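Local coordinates for hypothetical protein Atu1540 (Agrobacterium tumefaciens str. C58, PDB 2HWJ), which is of unknown function but belongs to a putative ParB-like nuclease family, so a nucleic-acid-related role is possible but unproven, at residues N107-G116 and F156-R166; G147-S157 and K190-C201. One frame throughout, in Å; residues are numbered along the deposited sequence.

Overall arrangement
Both contacts involve the start of helix 157-166 and share F156 and S157. Contact 1 is the more central, with its centre about 9 Å from that of the chain. It joins the loop after helix 96-105 to one side of helix 157-166, mainly through stacked aromatic rings. Contact 2 lies about 17 Å out, centre to centre, and joins the loop before that helix to the C-terminal loop through backbone atoms, glycines and a proline. The centres of the contacts are 13 Å apart. W161 of helix 157-166 bridges them with a probable hydrogen bond to P198 O. Both contacts touch the second subunit, and C201 of contact 2 forms a disulfide with C201 of a third subunit.

Contact 1 of 2, residues N107-G116 and F156-R166; sequences NLIYPFDAQG and FSEFGWADFLR
R166 NH2 is 2.8 Å from A114 O of the loop and makes a salt bridge with D134. The R166 chain bends at chi2 and chi3. One face of its guanidinium then lies against G116 N and Q115 C. The loop turns sharply here: D113 to G116 is a type I beta turn. Further back, Y110, F156 and F159 form an aromatic cluster that joins the loop to the start of helix 157-166, within the range of the ParB-like nuclease family. With chi1 at -171° the Y110 ring points to the helix start, and F156 and F159 lie on the same side of it. Y110 and F156 stack face to face, centroids 4.7 Å apart, with planes at 27°. The two side chains slide past each other in opposite directions, and Y110 CB makes a CH-pi contact 3.8 Å from the F156 centroid. F159 makes an offset stack with Y110, centroids 4.5 Å apart and planes at 30°. Y110 CE1 sits over the F159 face, toward the rim. R137 adds a cation-pi contact to F159. Within the loop, F112 CD1 lies over the centre of the other face of the Y110 ring.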
loop_
_atom_site.group_PDB
_atom_site.type_symbol
_atom_site.label_atom_id
_atom_site.label_comp_id
_atom_site.label_asym_id
_atom_site.label_seq_id
_atom_site.Cartn_x
_atom_site.Cartn_y
_atom_site.Cartn_z
ATOM N N ASN A 107 1.782 12.518 -2.646
ATOM C CA ASN A 107 0.338 12.525 -2.476
ATOM C C ASN A 107 -0.150 13.057 -1.140
ATOM O O ASN A 107 -1.083 12.501 -0.565
ATOM C CB ASN A 107 -0.188 11.128 -2.686
ATOM C CG ASN A 107 -0.125 10.692 -4.170
ATOM O OD1 ASN A 107 -0.100 11.523 -5.110
ATOM N ND2 ASN A 107 -0.106 9.393 -4.382
ATOM N N LEU A 108 0.455 14.148 -0.680
ATOM C CA LEU A 108 0.143 14.739 0.585
ATOM C C LEU A 108 -0.544 16.047 0.347
ATOM O O LEU A 108 -0.917 16.771 1.325
ATOM C CB LEU A 108 1.405 14.890 1.444
ATOM C CG LEU A 108 2.012 13.476 1.831
ATOM C CD1 LEU A 108 3.385 13.476 2.476
ATOM C CD2 LEU A 108 1.077 12.619 2.644
ATOM N N ILE A 109 -0.780 16.405 -0.928
ATOM C CA ILE A 109 -1.566 17.639 -1.139
ATOM C C ILE A 109 -2.714 17.393 -2.029
ATOM O O ILE A 109 -2.767 16.394 -2.607
ATOM C CB ILE A 109 -0.755 18.757 -1.670
ATOM C CG1 ILE A 109 -0.184 18.375 -3.029
ATOM C CG2 ILE A 109 0.289 19.148 -0.607
ATOM C CD1 ILE A 109 0.378 19.495 -3.797
ATOM N N TYR A 110 -3.683 18.280 -2.090
ATOM C CA TYR A 110 -4.834 18.017 -2.902
ATOM C C TYR A 110 -5.291 19.342 -3.418
ATOM O O TYR A 110 -6.229 19.913 -2.907
ATOM C CB TYR A 110 -5.935 17.320 -2.105
ATOM C CG TYR A 110 -7.055 16.845 -2.977
ATOM C CD1 TYR A 110 -8.337 17.455 -2.929
ATOM C CD2 TYR A 110 -6.829 15.837 -3.947
ATOM C CE1 TYR A 110 -9.402 17.052 -3.769
ATOM C CE2 TYR A 110 -7.881 15.358 -4.782
ATOM C CZ TYR A 110 -9.169 15.997 -4.694
ATOM O OH TYR A 110 -10.201 15.535 -5.522
ATOM N N PRO A 111 -4.590 19.866 -4.411
ATOM C CA PRO A 111 -4.848 21.235 -4.878
ATOM C C PRO A 111 -6.055 21.285 -5.779
ATOM O O PRO A 111 -5.885 21.529 -6.958
ATOM C CB PRO A 111 -3.634 21.556 -5.722
ATOM C CG PRO A 111 -3.161 20.230 -6.210
ATOM C CD PRO A 111 -3.508 19.203 -5.150
ATOM N N PHE A 112 -7.248 20.994 -5.250
ATOM C CA PHE A 112 -8.460 21.085 -6.047
ATOM C C PHE A 112 -9.478 21.984 -5.389
ATOM O O PHE A 112 -9.721 21.874 -4.199
ATOM C CB PHE A 112 -9.070 19.726 -6.308
ATOM C CG PHE A 112 -8.256 18.847 -7.201
ATOM C CD1 PHE A 112 -7.232 18.087 -6.700
ATOM C CD2 PHE A 112 -8.541 18.754 -8.541
ATOM C CE1 PHE A 112 -6.484 17.259 -7.554
ATOM C CE2 PHE A 112 -7.817 17.938 -9.386
ATOM C CZ PHE A 112 -6.825 17.180 -8.900
ATOM N N ASP A 113 -10.067 22.893 -6.162
ATOM C CA ASP A 113 -10.982 23.882 -5.590
ATOM C C ASP A 113 -12.377 23.309 -5.402
ATOM O O ASP A 113 -12.669 22.242 -5.877
ATOM C CB ASP A 113 -11.096 25.101 -6.498
ATOM C CG ASP A 113 -11.775 24.766 -7.758
ATOM O OD1 ASP A 113 -12.763 23.996 -7.719
ATOM O OD2 ASP A 113 -11.334 25.276 -8.807
ATOM N N ALA A 114 -13.241 24.112 -4.795
ATOM C CA ALA A 114 -14.582 23.729 -4.439
ATOM C C ALA A 114 -15.404 23.222 -5.650
ATOM O O ALA A 114 -16.364 22.462 -5.458
ATOM C CB ALA A 114 -15.288 24.849 -3.649
ATOM N N GLN A 115 -15.033 23.562 -6.884
ATOM C CA GLN A 115 -15.751 22.948 -8.002
ATOM C C GLN A 115 -14.905 21.946 -8.693
ATOM O O GLN A 115 -15.068 21.673 -9.876
ATOM C CB GLN A 115 -16.481 23.919 -8.965
ATOM C CG GLN A 115 -15.915 25.341 -9.096
ATOM C CD GLN A 115 -16.067 26.154 -7.783
ATOM O OE1 GLN A 115 -17.184 26.241 -7.236
ATOM N NE2 GLN A 115 -14.928 26.735 -7.259
ATOM N N GLY A 116 -14.005 21.354 -7.906
ATOM C CA GLY A 116 -13.127 20.279 -8.363
ATOM C C GLY A 116 -12.079 20.536 -9.418
ATOM O O GLY A 116 -11.628 19.603 -10.026
ATOM N N PHE A 156 -7.694 10.381 -0.279
ATOM C CA PHE A 156 -8.694 11.213 -0.936
ATOM C C PHE A 156 -9.790 10.391 -1.629
ATOM O O PHE A 156 -10.323 10.780 -2.670
ATOM C CB PHE A 156 -7.944 12.087 -1.963
ATOM C CG PHE A 156 -6.779 12.928 -1.357
ATOM C CD1 PHE A 156 -5.472 12.804 -1.852
ATOM C CD2 PHE A 156 -7.009 13.863 -0.304
ATOM C CE1 PHE A 156 -4.425 13.575 -1.324
ATOM C CE2 PHE A 156 -5.948 14.637 0.246
ATOM C CZ PHE A 156 -4.665 14.492 -0.263
ATOM N N SER A 157 -10.118 9.239 -1.052
ATOM C CA SER A 157 -11.235 8.373 -1.493
ATOM C C SER A 157 -12.451 9.199 -1.738
ATOM O O SER A 157 -13.069 9.111 -2.778
ATOM C CB SER A 157 -11.616 7.427 -0.374
ATOM O OG SER A 157 -12.474 6.348 -0.807
ATOM N N GLU A 158 -12.815 9.989 -0.741
ATOM C CA GLU A 158 -13.988 10.823 -0.774
ATOM C C GLU A 158 -13.991 11.805 -1.913
ATOM O O GLU A 158 -14.998 11.995 -2.569
ATOM C CB GLU A 158 -14.140 11.583 0.551
ATOM C CG GLU A 158 -14.657 10.743 1.689
ATOM C CD GLU A 158 -13.573 10.041 2.468
ATOM O OE1 GLU A 158 -12.332 10.201 2.164
ATOM O OE2 GLU A 158 -13.993 9.307 3.402
ATOM N N PHE A 159 -12.873 12.419 -2.160
ATOM C CA PHE A 159 -12.848 13.352 -3.221
ATOM C C PHE A 159 -13.119 12.711 -4.595
ATOM O O PHE A 159 -13.662 13.370 -5.495
ATOM C CB PHE A 159 -11.580 14.194 -3.158
ATOM C CG PHE A 159 -11.735 15.428 -2.282
ATOM C CD1 PHE A 159 -11.017 15.563 -1.092
ATOM C CD2 PHE A 159 -12.659 16.437 -2.624
ATOM C CE1 PHE A 159 -11.186 16.713 -0.285
ATOM C CE2 PHE A 159 -12.840 17.590 -1.827
ATOM C CZ PHE A 159 -12.085 17.730 -0.668
ATOM N N GLY A 160 -12.810 11.415 -4.718
ATOM C CA GLY A 160 -13.154 10.616 -5.905
ATOM C C GLY A 160 -14.639 10.431 -6.079
ATOM O O GLY A 160 -15.192 10.617 -7.166
ATOM N N TRP A 161 -15.298 10.130 -4.977
ATOM C CA TRP A 161 -16.756 10.042 -4.943
ATOM C C TRP A 161 -17.410 11.404 -5.180
ATOM O O TRP A 161 -18.400 11.501 -5.936
ATOM C CB TRP A 161 -17.225 9.409 -3.635
ATOM C CG TRP A 161 -17.028 7.912 -3.697
ATOM C CD1 TRP A 161 -15.911 7.207 -3.337
ATOM C CD2 TRP A 161 -17.929 6.966 -4.258
ATOM N NE1 TRP A 161 -16.084 5.900 -3.603
ATOM C CE2 TRP A 161 -17.309 5.711 -4.173
ATOM C CE3 TRP A 161 -19.232 7.057 -4.799
ATOM C CZ2 TRP A 161 -17.930 4.544 -4.582
ATOM C CZ3 TRP A 161 -19.857 5.894 -5.226
ATOM C CH2 TRP A 161 -19.199 4.642 -5.103
ATOM N N ALA A 162 -16.851 12.449 -4.572
ATOM C CA ALA A 162 -17.383 13.769 -4.810
ATOM C C ALA A 162 -17.263 14.169 -6.291
ATOM O O ALA A 162 -18.172 14.722 -6.848
ATOM C CB ALA A 162 -16.716 14.794 -3.907
ATOM N N ASP A 163 -16.152 13.867 -6.942
ATOM C CA ASP A 163 -16.089 14.192 -8.328
ATOM C C ASP A 163 -17.144 13.371 -9.156
ATOM O O ASP A 163 -17.849 13.896 -10.007
ATOM C CB ASP A 163 -14.645 14.089 -8.827
ATOM C CG ASP A 163 -14.571 13.945 -10.369
ATOM O OD1 ASP A 163 -15.179 14.810 -11.086
ATOM O OD2 ASP A 163 -13.940 12.976 -10.897
ATOM N N PHE A 164 -17.307 12.093 -8.868
ATOM C CA PHE A 164 -18.328 11.296 -9.537
ATOM C C PHE A 164 -19.703 11.979 -9.368
ATOM O O PHE A 164 -20.366 12.277 -10.346
ATOM C CB PHE A 164 -18.277 9.901 -8.925
ATOM C CG PHE A 164 -19.365 8.956 -9.384
ATOM C CD1 PHE A 164 -19.293 8.333 -10.607
ATOM C CD2 PHE A 164 -20.414 8.614 -8.538
ATOM C CE1 PHE A 164 -20.251 7.436 -10.998
ATOM C CE2 PHE A 164 -21.384 7.707 -8.955
ATOM C CZ PHE A 164 -21.291 7.141 -10.174
ATOM N N LEU A 165 -20.098 12.304 -8.135
ATOM C CA LEU A 165 -21.403 12.816 -7.927
ATOM C C LEU A 165 -21.514 14.169 -8.616
ATOM O O LEU A 165 -22.656 14.566 -9.029
ATOM C CB LEU A 165 -21.749 12.927 -6.466
ATOM C CG LEU A 165 -21.586 11.631 -5.666
ATOM C CD1 LEU A 165 -21.304 11.948 -4.240
ATOM C CD2 LEU A 165 -22.766 10.630 -5.814
ATOM N N ARG A 166 -20.395 14.891 -8.802
ATOM C CA ARG A 166 -20.619 16.299 -9.076
ATOM C C ARG A 166 -20.929 16.394 -10.486
ATOM O O ARG A 166 -21.546 17.403 -10.905
ATOM C CB ARG A 166 -19.503 17.244 -8.693
ATOM C CG ARG A 166 -18.773 17.967 -9.804
ATOM C CD ARG A 166 -17.274 18.199 -9.346
ATOM N NE ARG A 166 -17.303 19.098 -8.190
ATOM C CZ ARG A 166 -16.813 18.846 -6.991
ATOM N NH1 ARG A 166 -16.156 17.760 -6.746
ATOM N NH2 ARG A 166 -16.972 19.743 -6.045
#

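Contact 2 of 2, residues G147-S157 and K190-C201; sequences GGYAKVIIPFS and KSREARHLPGWC
A150 and G199 bring the two backbones together, with CA atoms 4.4 Å apart. Neither segment is a strand. Both are mostly loop, with a short 3-10 segment around 192-194 and the first residue of helix 157-166 at S157. Turns shape them: G147 closes the preceding helix in a Schellman motif, I154 to S157 is a type II beta turn leading into helix 157-166, and L197 to W200 is another type II turn. G199 takes the third position of that turn, with phi at 91°, a value that favours glycine. A150 N donates to G199 O at 3.0 Å, with an N-H...O angle of 156°. The donor lies in the carbonyl plane, on a lone pair. In return, G199 CA makes a CA-H...O contact with A150 O at 3.5 Å. Backbone atoms therefore meet in both directions at this point.

V152 reaches across with both methyls. CG1 is 4.1 Å from P198 CB, and CG2 is 3.8 Å from G199 N. The V152 and P198 side chains cross at about a right angle. Y149 has CG between its backbone N and carbonyl carbon (chi1 55°), and its ring leads away from the turn. There it stacks on W161, and its OH is hydrogen-bonded to A140 O. At the other end of the contact, the bent K190 chain brings NZ to G147 O in a weak hydrogen bond of 3.3 Å. C201 CB faces G148 O, while its SG forms a disulfide with C201 of the third subunit. The CB of W200 points away from 147-157, and its indole bonds within its own segment. Its NE1 donates to S191 O at 3.0 Å from above the carbonyl plane, and A194 N reaches the same oxygen from the opposite face.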
loop_
_atom_site.group_PDB
_atom_site.type_symbol
_atom_site.label_atom_id
_atom_site.label_comp_id
_atom_site.label_asym_id
_atom_site.label_seq_id
_atom_site.Cartn_x
_atom_site.Cartn_y
_atom_site.Cartn_z
ATOM N N GLY A 147 -23.482 4.221 4.056
ATOM C CA GLY A 147 -23.220 2.837 3.772
ATOM C C GLY A 147 -23.131 2.711 2.283
ATOM O O GLY A 147 -23.204 1.652 1.774
ATOM N N GLY A 148 -22.965 3.800 1.574
ATOM C CA GLY A 148 -22.804 3.712 0.165
ATOM C C GLY A 148 -21.475 3.203 -0.365
ATOM O O GLY A 148 -21.473 2.682 -1.482
ATOM N N TYR A 149 -20.352 3.366 0.351
ATOM C CA TYR A 149 -19.079 2.720 -0.060
ATOM C C TYR A 149 -18.242 2.468 1.169
ATOM O O TYR A 149 -18.640 2.883 2.260
ATOM C CB TYR A 149 -18.274 3.486 -1.128
ATOM C CG TYR A 149 -17.951 4.926 -0.762
ATOM C CD1 TYR A 149 -16.746 5.283 -0.182
ATOM C CD2 TYR A 149 -18.903 5.947 -0.979
ATOM C CE1 TYR A 149 -16.503 6.637 0.170
ATOM C CE2 TYR A 149 -18.669 7.238 -0.611
ATOM C CZ TYR A 149 -17.491 7.592 -0.060
ATOM O OH TYR A 149 -17.324 8.938 0.271
ATOM N N ALA A 150 -17.118 1.778 1.029
ATOM C CA ALA A 150 -16.287 1.505 2.181
ATOM C C ALA A 150 -15.090 2.419 2.260
ATOM O O ALA A 150 -14.544 2.774 1.213
ATOM C CB ALA A 150 -15.795 0.073 2.131
ATOM N N LYS A 151 -14.649 2.739 3.489
ATOM C CA LYS A 151 -13.310 3.320 3.708
ATOM C C LYS A 151 -12.285 2.399 3.054
ATOM O O LYS A 151 -12.441 1.205 3.037
ATOM C CB LYS A 151 -12.966 3.499 5.193
ATOM C CG LYS A 151 -13.935 4.386 5.966
ATOM C CD LYS A 151 -13.288 5.151 7.160
ATOM C CE LYS A 151 -14.261 5.257 8.396
ATOM N NZ LYS A 151 -13.612 5.162 9.790
ATOM N N VAL A 152 -11.239 2.954 2.500
ATOM C CA VAL A 152 -10.266 2.213 1.787
ATOM C C VAL A 152 -8.987 2.999 2.112
ATOM O O VAL A 152 -9.068 4.160 2.592
ATOM C CB VAL A 152 -10.705 2.216 0.287
ATOM C CG1 VAL A 152 -9.548 2.272 -0.679
ATOM C CG2 VAL A 152 -11.533 0.994 -0.030
ATOM N N ILE A 153 -7.814 2.415 1.848
ATOM C CA ILE A 153 -6.530 3.076 2.145
ATOM C C ILE A 153 -6.009 4.125 1.130
ATOM O O ILE A 153 -5.257 5.027 1.504
ATOM C CB ILE A 153 -5.461 2.084 2.518
ATOM C CG1 ILE A 153 -5.279 1.033 1.399
ATOM C CG2 ILE A 153 -5.834 1.444 3.867
ATOM C CD1 ILE A 153 -3.854 0.234 1.398
ATOM N N ILE A 154 -6.403 4.014 -0.134
ATOM C CA ILE A 154 -6.346 5.118 -1.106
ATOM C C ILE A 154 -6.545 6.556 -0.528
ATOM O O ILE A 154 -7.577 6.870 0.101
ATOM C CB ILE A 154 -7.457 4.873 -2.179
ATOM C CG1 ILE A 154 -7.040 3.788 -3.189
ATOM C CG2 ILE A 154 -7.921 6.175 -2.855
ATOM C CD1 ILE A 154 -6.683 2.347 -2.547
ATOM N N PRO A 155 -5.603 7.469 -0.815
ATOM C CA PRO A 155 -5.757 8.852 -0.326
ATOM C C PRO A 155 -6.935 9.560 -1.020
ATOM O O PRO A 155 -7.166 9.326 -2.221
ATOM C CB PRO A 155 -4.442 9.495 -0.734
ATOM C CG PRO A 155 -4.026 8.698 -1.964
ATOM C CD PRO A 155 -4.391 7.304 -1.638
ATOM N N PHE A 156 -7.694 10.381 -0.279
ATOM C CA PHE A 156 -8.694 11.213 -0.936
ATOM C C PHE A 156 -9.790 10.391 -1.629
ATOM O O PHE A 156 -10.323 10.780 -2.670
ATOM C CB PHE A 156 -7.944 12.087 -1.963
ATOM C CG PHE A 156 -6.779 12.928 -1.357
ATOM C CD1 PHE A 156 -5.472 12.804 -1.852
ATOM C CD2 PHE A 156 -7.009 13.863 -0.304
ATOM C CE1 PHE A 156 -4.425 13.575 -1.324
ATOM C CE2 PHE A 156 -5.948 14.637 0.246
ATOM C CZ PHE A 156 -4.665 14.492 -0.263
ATOM N N SER A 157 -10.118 9.239 -1.052
ATOM C CA SER A 157 -11.235 8.373 -1.493
ATOM C C SER A 157 -12.451 9.199 -1.738
ATOM O O SER A 157 -13.069 9.111 -2.778
ATOM C CB SER A 157 -11.616 7.427 -0.374
ATOM O OG SER A 157 -12.474 6.348 -0.807
ATOM N N LYS A 190 -24.681 2.350 -5.752
ATOM C CA LYS A 190 -25.048 1.001 -6.051
ATOM C C LYS A 190 -25.094 0.660 -7.538
ATOM O O LYS A 190 -25.367 -0.470 -7.889
ATOM C CB LYS A 190 -26.482 0.707 -5.506
ATOM C CG LYS A 190 -26.677 0.747 -3.960
ATOM C CD LYS A 190 -25.566 -0.073 -3.126
ATOM C CE LYS A 190 -24.546 0.818 -2.331
ATOM N NZ LYS A 190 -24.345 0.212 -0.973
ATOM N N SER A 191 -24.952 1.608 -8.434
ATOM C CA SER A 191 -25.148 1.238 -9.821
ATOM C C SER A 191 -23.814 0.763 -10.319
ATOM O O SER A 191 -22.767 1.071 -9.754
ATOM C CB SER A 191 -25.699 2.382 -10.689
ATOM O OG SER A 191 -24.676 3.362 -10.908
ATOM N N ARG A 192 -23.881 -0.026 -11.384
ATOM C CA ARG A 192 -22.709 -0.448 -12.079
ATOM C C ARG A 192 -21.854 0.741 -12.539
ATOM O O ARG A 192 -20.645 0.579 -12.650
ATOM C CB ARG A 192 -23.058 -1.450 -13.175
ATOM C CG ARG A 192 -22.679 -2.938 -12.724
ATOM C CD ARG A 192 -22.889 -3.962 -13.836
ATOM N NE ARG A 192 -24.196 -3.737 -14.458
ATOM C CZ ARG A 192 -24.736 -4.513 -15.408
ATOM N NH1 ARG A 192 -24.069 -5.580 -15.860
ATOM N NH2 ARG A 192 -25.954 -4.245 -15.904
ATOM N N GLU A 193 -22.438 1.930 -12.722
ATOM C CA GLU A 193 -21.684 3.094 -13.152
ATOM C C GLU A 193 -20.544 3.564 -12.196
ATOM O O GLU A 193 -19.499 4.099 -12.637
ATOM C CB GLU A 193 -22.636 4.242 -13.400
ATOM C CG GLU A 193 -22.013 5.330 -14.338
ATOM C CD GLU A 193 -23.049 6.109 -15.192
ATOM O OE1 GLU A 193 -23.429 7.287 -14.842
ATOM O OE2 GLU A 193 -23.484 5.520 -16.220
ATOM N N ALA A 194 -20.747 3.360 -10.896
ATOM C CA ALA A 194 -19.773 3.696 -9.912
ATOM C C ALA A 194 -18.792 2.555 -9.698
ATOM O O ALA A 194 -17.980 2.622 -8.761
ATOM C CB ALA A 194 -20.470 4.026 -8.620
ATOM N N ARG A 195 -18.829 1.504 -10.525
ATOM C CA ARG A 195 -17.970 0.337 -10.244
ATOM C C ARG A 195 -16.470 0.592 -10.158
ATOM O O ARG A 195 -15.780 -0.147 -9.517
ATOM C CB ARG A 195 -18.257 -0.849 -11.174
ATOM C CG ARG A 195 -17.681 -0.702 -12.603
ATOM C CD ARG A 195 -18.288 -1.701 -13.639
ATOM N NE ARG A 195 -18.350 -1.066 -14.973
ATOM C CZ ARG A 195 -19.465 -0.726 -15.642
ATOM N NH1 ARG A 195 -20.676 -0.975 -15.167
ATOM N NH2 ARG A 195 -19.376 -0.148 -16.826
ATOM N N HIS A 196 -15.990 1.645 -10.789
ATOM C CA HIS A 196 -14.567 1.958 -10.944
ATOM C C HIS A 196 -14.064 2.746 -9.779
ATOM O O HIS A 196 -12.904 3.080 -9.762
ATOM C CB HIS A 196 -14.377 2.867 -12.126
ATOM C CG HIS A 196 -15.254 4.061 -12.044
ATOM N ND1 HIS A 196 -14.777 5.315 -11.728
ATOM C CD2 HIS A 196 -16.607 4.170 -12.072
ATOM C CE1 HIS A 196 -15.791 6.161 -11.642
ATOM N NE2 HIS A 196 -16.912 5.490 -11.829
ATOM N N LEU A 197 -14.929 3.091 -8.828
ATOM C CA LEU A 197 -14.548 3.907 -7.680
ATOM C C LEU A 197 -14.055 3.092 -6.520
ATOM O O LEU A 197 -14.495 1.966 -6.337
ATOM C CB LEU A 197 -15.717 4.714 -7.200
ATOM C CG LEU A 197 -16.121 5.847 -8.165
ATOM C CD1 LEU A 197 -17.528 6.343 -7.824
ATOM C CD2 LEU A 197 -15.119 7.018 -8.181
ATOM N N PRO A 198 -13.170 3.655 -5.676
ATOM C CA PRO A 198 -12.642 2.838 -4.579
ATOM C C PRO A 198 -13.708 2.640 -3.528
ATOM O O PRO A 198 -14.386 3.584 -3.150
ATOM C CB PRO A 198 -11.566 3.740 -3.993
ATOM C CG PRO A 198 -12.057 5.166 -4.289
ATOM C CD PRO A 198 -12.690 5.059 -5.625
ATOM N N GLY A 199 -13.861 1.447 -3.016
ATOM C CA GLY A 199 -14.846 1.231 -1.958
ATOM C C GLY A 199 -16.164 0.852 -2.565
ATOM O O GLY A 199 -17.141 0.730 -1.831
ATOM N N TRP A 200 -16.218 0.678 -3.897
ATOM C CA TRP A 200 -17.474 0.348 -4.513
ATOM C C TRP A 200 -17.963 -1.033 -4.113
ATOM O O TRP A 200 -17.225 -2.016 -4.023
ATOM C CB TRP A 200 -17.448 0.458 -6.017
ATOM C CG TRP A 200 -18.773 0.055 -6.704
ATOM C CD1 TRP A 200 -19.830 0.886 -7.028
ATOM C CD2 TRP A 200 -19.137 -1.249 -7.191
ATOM N NE1 TRP A 200 -20.816 0.172 -7.685
ATOM C CE2 TRP A 200 -20.415 -1.138 -7.799
ATOM C CE3 TRP A 200 -18.515 -2.491 -7.185
ATOM C CZ2 TRP A 200 -21.079 -2.246 -8.381
ATOM C CZ3 TRP A 200 -19.217 -3.633 -7.762
ATOM C CH2 TRP A 200 -20.466 -3.475 -8.344
ATOM N N CYS A 201 -19.277 -1.079 -4.042
ATOM C CA CYS A 201 -20.001 -1.878 -3.123
ATOM C C CYS A 201 -21.409 -2.114 -3.733
ATOM O O CYS A 201 -22.367 -1.495 -3.330
ATOM C CB CYS A 201 -20.088 -1.024 -1.849
ATOM S SG CYS A 201 -20.459 -1.990 -0.385
#